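PDB 3Q2I: dehydrogenase from Chromobacterium violaceum, which probably oxidises the sugar of UDP-N-acetylglucosaminuronic acid with NAD as cofactor, a step in the biosynthesis of 2,3-diacetamido-2,3-dideoxy-D-mannuronic acid. Local coordinates for residues 186-200 with 329-341. Numbering follows the deposited sequence.
Sequences GAFMNQASHYVDLLD and LKSLELLIAMYLS. With HP7 ((2S,3S,4R,5R,6R)-5-acetamido-6-[[[(2R,3S,4R,5R)-5-(2,4-dioxopyrimidin-1-yl)-3,4-dihydroxy-oxolan-2-yl]methoxy-hydroxy-phosphoryl]oxy-hydroxy-phosphoryl]oxy-3,4-dihydroxy-oxane-2-carboxylic acid), chain C.
One face of the Phe188 ring carries the sulfur of Met338, a Met-aromatic contact in which SD lies 4.3 Å from the ring centroid and is displaced toward the rim. The Tyr339 ring is approached obliquely by Phe188 CB and by Met189, whose methyl CE lies 3.8 Å from Tyr339 CE2; a bend at chi3 (-76°) turns that methyl toward helix 329-341, beside Ile336 CD1 as well as the ring. Tyr354 of a second subunit also meets this tyrosine. In the C-terminal alpha/beta domain that follows the Rossmann fold, helix 193-200 crosses helix 329-341 at 104°, and Val196 enters it as a knob into a hole formed by Ser331, Leu334, Leu335 and Met338. Leu335 CD2 lies 3.8 Å from Val196 CG2 and also reaches the Phe188 carbonyl, while the extended Met338 chain brings CE to 3.7 Å from Leu199 CD1. The phenol oxygen holds the start of the short helix 187-191: Tyr339 OH accepts from Gly186 N (2.9 Å, 159°) and, along a more bent line, from Met189 N (3.2 Å), and it is also hydrogen-bonded to Glu223. On the substrate side of that helix, Asn190 OD1 accepts a 2.6 Å hydrogen bond from O4' of the UDP-sugar, and His194 NE2 is hydrogen-bonded to the carboxamide oxygen O7N of the NADH. At the outer end, Lys330 NZ, salt-bridged to Glu327, also donates to a water that in turn donates to Asp200 OD1.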
loop_
_atom_site.group_PDB
_atom_site.type_symbol
_atom_site.label_atom_id
_atom_site.label_comp_id
_atom_site.label_asym_id
_atom_site.label_seq_id
_atom_site.Cartn_x
_atom_site.Cartn_y
_atom_site.Cartn_z
ATOM N N GLY A 186 -11.502 22.615 11.833
ATOM C CA GLY A 186 -11.012 23.830 11.155
ATOM C C GLY A 186 -11.941 24.321 10.077
ATOM O O GLY A 186 -13.180 24.305 10.225
ATOM N N ALA A 187 -11.354 24.929 9.060
ATOM C CA ALA A 187 -12.108 25.593 8.001
ATOM C C ALA A 187 -13.265 24.757 7.446
ATOM O O ALA A 187 -14.338 25.285 7.102
ATOM C CB ALA A 187 -11.183 26.083 6.906
ATOM N N PHE A 188 -13.064 23.440 7.315
ATOM C CA PHE A 188 -14.152 22.593 6.826
ATOM C C PHE A 188 -15.206 22.259 7.882
ATOM O O PHE A 188 -16.406 22.419 7.603
ATOM C CB PHE A 188 -13.598 21.299 6.213
ATOM C CG PHE A 188 -13.056 21.434 4.814
ATOM C CD1 PHE A 188 -13.884 21.521 3.710
ATOM C CD2 PHE A 188 -11.702 21.197 4.588
ATOM C CE1 PHE A 188 -13.385 21.560 2.399
ATOM C CE2 PHE A 188 -11.186 21.113 3.265
ATOM C CZ PHE A 188 -12.027 21.403 2.191
ATOM N N MET A 189 -14.786 21.825 9.068
ATOM C CA MET A 189 -15.734 21.313 10.081
ATOM C C MET A 189 -16.464 22.439 10.825
ATOM O O MET A 189 -17.642 22.236 11.175
ATOM C CB MET A 189 -14.965 20.458 11.074
ATOM C CG MET A 189 -15.768 19.963 12.302
ATOM S SD MET A 189 -14.884 18.735 13.263
ATOM C CE MET A 189 -15.069 17.282 12.232
ATOM N N ASN A 190 -15.767 23.543 11.026
ATOM C CA ASN A 190 -16.426 24.716 11.644
ATOM C C ASN A 190 -16.914 25.657 10.541
ATOM O O ASN A 190 -18.080 25.592 10.146
ATOM C CB ASN A 190 -15.508 25.453 12.620
ATOM C CG ASN A 190 -16.216 26.687 13.202
ATOM O OD1 ASN A 190 -17.077 27.237 12.540
ATOM N ND2 ASN A 190 -15.951 27.035 14.445
ATOM N N GLN A 191 -16.023 26.445 9.951
ATOM C CA GLN A 191 -16.507 27.650 9.248
ATOM C C GLN A 191 -17.365 27.376 8.035
ATOM O O GLN A 191 -18.452 27.951 7.847
ATOM C CB GLN A 191 -15.363 28.629 8.944
ATOM C CG GLN A 191 -14.774 29.253 10.214
ATOM C CD GLN A 191 -13.717 28.373 10.861
ATOM O OE1 GLN A 191 -13.022 27.578 10.204
ATOM N NE2 GLN A 191 -13.588 28.486 12.161
ATOM N N ALA A 192 -16.927 26.419 7.220
ATOM C CA ALA A 192 -17.653 26.095 6.009
ATOM C C ALA A 192 -18.619 24.905 6.124
ATOM O O ALA A 192 -19.008 24.330 5.101
ATOM C CB ALA A 192 -16.623 25.864 4.878
ATOM N N SER A 193 -18.970 24.466 7.338
ATOM C CA SER A 193 -19.745 23.254 7.481
ATOM C C SER A 193 -21.112 23.305 6.795
ATOM O O SER A 193 -21.590 22.272 6.365
ATOM C CB SER A 193 -19.868 22.795 8.938
ATOM O OG SER A 193 -20.468 23.852 9.644
ATOM N N HIS A 194 -21.707 24.481 6.689
ATOM C CA HIS A 194 -23.012 24.592 6.011
ATOM C C HIS A 194 -22.888 24.407 4.502
ATOM O O HIS A 194 -23.886 24.261 3.804
ATOM C CB HIS A 194 -23.703 25.943 6.333
ATOM C CG HIS A 194 -24.098 26.129 7.771
ATOM N ND1 HIS A 194 -25.071 25.370 8.380
ATOM C CD2 HIS A 194 -23.751 27.074 8.677
ATOM C CE1 HIS A 194 -25.234 25.770 9.632
ATOM N NE2 HIS A 194 -24.446 26.809 9.836
ATOM N N TYR A 195 -21.658 24.508 3.984
ATOM C CA TYR A 195 -21.389 24.276 2.573
ATOM C C TYR A 195 -21.002 22.816 2.341
ATOM O O TYR A 195 -21.420 22.230 1.345
ATOM C CB TYR A 195 -20.295 25.230 2.066
ATOM C CG TYR A 195 -20.717 26.686 2.112
ATOM C CD1 TYR A 195 -21.075 27.383 0.958
ATOM C CD2 TYR A 195 -20.710 27.372 3.316
ATOM C CE1 TYR A 195 -21.469 28.709 1.026
ATOM C CE2 TYR A 195 -21.128 28.715 3.391
ATOM C CZ TYR A 195 -21.509 29.353 2.231
ATOM O OH TYR A 195 -21.967 30.678 2.311
ATOM N N VAL A 196 -20.252 22.222 3.270
ATOM C CA VAL A 196 -20.022 20.773 3.218
ATOM C C VAL A 196 -21.366 20.063 3.172
ATOM O O VAL A 196 -21.555 19.061 2.456
ATOM C CB VAL A 196 -19.159 20.235 4.425
ATOM C CG1 VAL A 196 -19.089 18.697 4.341
ATOM C CG2 VAL A 196 -17.779 20.900 4.357
ATOM N N ASP A 197 -22.315 20.599 3.961
ATOM C CA ASP A 197 -23.640 20.009 4.021
ATOM C C ASP A 197 -24.269 19.893 2.640
ATOM O O ASP A 197 -25.078 18.999 2.409
ATOM C CB ASP A 197 -24.531 20.875 4.912
ATOM C CG ASP A 197 -25.903 20.307 5.121
ATOM O OD1 ASP A 197 -26.011 19.147 5.534
ATOM O OD2 ASP A 197 -26.884 21.065 4.908
ATOM N N LEU A 198 -23.983 20.838 1.744
ATOM C CA LEU A 198 -24.655 20.800 0.444
ATOM C C LEU A 198 -24.268 19.595 -0.411
ATOM O O LEU A 198 -24.914 19.272 -1.398
ATOM C CB LEU A 198 -24.313 22.074 -0.375
ATOM C CG LEU A 198 -24.613 23.393 0.400
ATOM C CD1 LEU A 198 -24.114 24.565 -0.363
ATOM C CD2 LEU A 198 -26.112 23.476 0.772
ATOM N N LEU A 199 -23.082 19.042 -0.132
ATOM C CA LEU A 199 -22.579 17.989 -1.003
ATOM C C LEU A 199 -23.489 16.769 -1.057
ATOM O O LEU A 199 -23.808 16.297 -2.148
ATOM C CB LEU A 199 -21.127 17.663 -0.613
ATOM C CG LEU A 199 -20.107 18.796 -0.662
ATOM C CD1 LEU A 199 -18.697 18.403 -0.168
ATOM C CD2 LEU A 199 -20.033 19.304 -2.102
ATOM N N ASP A 200 -23.859 16.204 0.081
ATOM C CA ASP A 200 -24.810 15.120 0.100
ATOM C C ASP A 200 -26.267 15.634 -0.056
ATOM O O ASP A 200 -27.035 15.033 -0.812
ATOM C CB ASP A 200 -24.682 14.349 1.432
ATOM C CG ASP A 200 -25.634 13.163 1.504
ATOM O OD1 ASP A 200 -26.827 13.367 1.857
ATOM O OD2 ASP A 200 -25.291 12.051 1.075
ATOM N N LEU A 329 -25.390 12.942 10.496
ATOM C CA LEU A 329 -24.244 12.043 10.281
ATOM C C LEU A 329 -23.807 12.099 8.829
ATOM O O LEU A 329 -22.636 11.696 8.556
ATOM C CB LEU A 329 -24.663 10.617 10.609
ATOM C CG LEU A 329 -24.853 10.273 12.090
ATOM C CD1 LEU A 329 -25.365 8.829 12.189
ATOM C CD2 LEU A 329 -23.582 10.457 12.898
ATOM N N LYS A 330 -24.704 12.439 7.896
ATOM C CA LYS A 330 -24.299 12.423 6.471
ATOM C C LYS A 330 -23.176 13.417 6.235
ATOM O O LYS A 330 -22.156 13.060 5.595
ATOM C CB LYS A 330 -25.458 12.668 5.500
ATOM C CG LYS A 330 -26.541 11.622 5.688
ATOM C CD LYS A 330 -27.715 11.980 4.801
ATOM C CE LYS A 330 -28.873 11.045 4.985
ATOM N NZ LYS A 330 -30.003 11.513 4.106
ATOM N N SER A 331 -23.296 14.656 6.693
ATOM C CA SER A 331 -22.193 15.600 6.471
ATOM C C SER A 331 -21.044 15.318 7.417
ATOM O O SER A 331 -19.894 15.582 7.054
ATOM C CB SER A 331 -22.624 17.073 6.490
ATOM O OG SER A 331 -22.893 17.518 7.794
ATOM N N LEU A 332 -21.294 14.858 8.639
ATOM C CA LEU A 332 -20.176 14.530 9.529
ATOM C C LEU A 332 -19.338 13.455 8.872
ATOM O O LEU A 332 -18.097 13.558 8.928
ATOM C CB LEU A 332 -20.685 14.005 10.875
ATOM C CG LEU A 332 -19.611 13.602 11.880
ATOM C CD1 LEU A 332 -18.765 14.811 12.284
ATOM C CD2 LEU A 332 -20.204 12.978 13.114
ATOM N N GLU A 333 -19.973 12.453 8.271
ATOM C CA GLU A 333 -19.164 11.340 7.694
ATOM C C GLU A 333 -18.296 11.901 6.564
ATOM O O GLU A 333 -17.110 11.500 6.421
ATOM C CB GLU A 333 -20.162 10.295 7.161
ATOM C CG GLU A 333 -19.393 9.081 6.643
ATOM C CD GLU A 333 -20.315 8.087 5.959
ATOM O OE1 GLU A 333 -20.118 6.886 6.179
ATOM O OE2 GLU A 333 -21.291 8.501 5.282
ATOM N N LEU A 334 -18.794 12.860 5.784
ATOM C CA LEU A 334 -17.960 13.502 4.758
ATOM C C LEU A 334 -16.798 14.254 5.382
ATOM O O LEU A 334 -15.688 14.208 4.872
ATOM C CB LEU A 334 -18.779 14.448 3.874
ATOM C CG LEU A 334 -19.598 13.766 2.807
ATOM C CD1 LEU A 334 -20.537 14.843 2.229
ATOM C CD2 LEU A 334 -18.639 13.216 1.735
ATOM N N LEU A 335 -17.032 15.034 6.437
ATOM C CA LEU A 335 -15.986 15.806 7.064
ATOM C C LEU A 335 -14.912 14.857 7.545
ATOM O O LEU A 335 -13.711 15.127 7.379
ATOM C CB LEU A 335 -16.540 16.612 8.259
ATOM C CG LEU A 335 -17.416 17.818 7.930
ATOM C CD1 LEU A 335 -18.069 18.271 9.237
ATOM C CD2 LEU A 335 -16.548 18.908 7.334
ATOM N N ILE A 336 -15.341 13.740 8.166
ATOM C CA ILE A 336 -14.356 12.805 8.763
ATOM C C ILE A 336 -13.623 12.122 7.604
ATOM O O ILE A 336 -12.377 12.001 7.719
ATOM C CB ILE A 336 -15.041 11.743 9.680
ATOM C CG1 ILE A 336 -15.665 12.501 10.872
ATOM C CG2 ILE A 336 -14.029 10.691 10.110
ATOM C CD1 ILE A 336 -14.664 13.190 11.789
ATOM N N ALA A 337 -14.292 11.832 6.483
ATOM C CA ALA A 337 -13.544 11.234 5.357
ATOM C C ALA A 337 -12.540 12.241 4.776
ATOM O O ALA A 337 -11.392 11.844 4.459
ATOM C CB ALA A 337 -14.510 10.837 4.252
ATOM N N MET A 338 -12.922 13.521 4.687
ATOM C CA MET A 338 -12.014 14.573 4.183
ATOM C C MET A 338 -10.821 14.683 5.154
ATOM O O MET A 338 -9.669 14.778 4.696
ATOM C CB MET A 338 -12.702 15.961 4.103
ATOM C CG MET A 338 -13.897 15.965 3.176
ATOM S SD MET A 338 -14.639 17.630 3.288
ATOM C CE MET A 338 -15.847 17.506 1.986
ATOM N N TYR A 339 -11.075 14.683 6.464
ATOM C CA TYR A 339 -9.975 14.764 7.448
ATOM C C TYR A 339 -9.030 13.573 7.431
ATOM O O TYR A 339 -7.821 13.774 7.475
ATOM C CB TYR A 339 -10.508 15.120 8.852
ATOM C CG TYR A 339 -10.919 16.565 9.058
ATOM C CD1 TYR A 339 -10.751 17.528 8.063
ATOM C CD2 TYR A 339 -11.478 16.944 10.278
ATOM C CE1 TYR A 339 -11.122 18.883 8.291
ATOM C CE2 TYR A 339 -11.797 18.286 10.529
ATOM C CZ TYR A 339 -11.597 19.238 9.536
ATOM O OH TYR A 339 -11.924 20.594 9.757
ATOM N N LEU A 340 -9.586 12.373 7.305
ATOM C CA LEU A 340 -8.728 11.183 7.167
ATOM C C LEU A 340 -7.933 11.273 5.854
ATOM O O LEU A 340 -6.760 10.928 5.818
ATOM C CB LEU A 340 -9.595 9.930 7.159
ATOM C CG LEU A 340 -10.217 9.599 8.516
ATOM C CD1 LEU A 340 -11.320 8.563 8.289
ATOM C CD2 LEU A 340 -9.114 9.118 9.468
ATOM N N SER A 341 -8.584 11.696 4.781
ATOM C CA SER A 341 -7.895 11.731 3.476
ATOM C C SER A 341 -6.756 12.759 3.518
ATOM O O SER A 341 -5.646 12.483 3.027
ATOM C CB SER A 341 -8.932 12.175 2.431
ATOM O OG SER A 341 -8.228 12.338 1.170
HETATM N N1 HP7 C . -14.903 37.857 10.158
HETATM C C2 HP7 C . -13.885 38.579 9.692
HETATM O O2 HP7 C . -12.890 38.792 10.433
HETATM N N3 HP7 C . -13.911 39.113 8.467
HETATM C C4 HP7 C . -14.970 38.919 7.669
HETATM O O4 HP7 C . -14.967 39.493 6.553
HETATM C C5 HP7 C . -16.052 38.157 8.119
HETATM C C6 HP7 C . -15.989 37.634 9.404
HETATM P PA HP7 C . -19.685 36.095 10.907
HETATM P PB HP7 C . -21.521 33.975 11.168
HETATM O "O'P" HP7 C . -16.794 31.410 11.797
HETATM O "O'Q" HP7 C . -17.636 30.805 13.739
HETATM C "C1'" HP7 C . -20.380 31.904 10.035
HETATM O O1A HP7 C . -19.813 36.454 9.435
HETATM O O1B HP7 C . -22.104 34.399 9.841
HETATM C C1C HP7 C . -14.778 37.253 11.491
HETATM C "C2'" HP7 C . -20.906 30.531 9.582
HETATM N "N2'" HP7 C . -22.318 30.615 9.205
HETATM O O2A HP7 C . -20.372 36.888 11.986
HETATM O O2B HP7 C . -22.247 34.172 12.483
HETATM C C2C HP7 C . -15.275 38.154 12.613
HETATM O O2C HP7 C . -14.341 37.952 13.680
HETATM C "C3'" HP7 C . -20.741 29.493 10.684
HETATM O "O3'" HP7 C . -20.947 28.206 10.055
HETATM O O3A HP7 C . -20.026 34.552 11.188
HETATM O O3B HP7 C . -21.233 32.370 11.090
HETATM C C3C HP7 C . -16.589 37.510 13.020
HETATM O O3C HP7 C . -16.855 37.722 14.407
HETATM C "C4'" HP7 C . -19.323 29.528 11.276
HETATM O "O4'" HP7 C . -19.188 28.688 12.417
HETATM C C4C HP7 C . -16.387 36.025 12.738
HETATM O O4C HP7 C . -15.636 36.109 11.518
HETATM C "C5'" HP7 C . -19.099 30.962 11.796
HETATM O "O5'" HP7 C . -19.084 31.774 10.625
HETATM C C5C HP7 C . -17.713 35.362 12.435
HETATM O O5C HP7 C . -18.119 36.023 11.243
HETATM C "C6'" HP7 C . -17.771 31.069 12.505
HETATM C "C7'" HP7 C . -22.852 30.330 8.019
HETATM O "O7'" HP7 C . -22.264 29.834 7.048
HETATM C "C8'" HP7 C . -24.324 30.640 7.886
HETATM O O HOH W 1 -25.787 16.113 7.123
HETATM O O HOH W 2 -29.052 11.896 1.580
#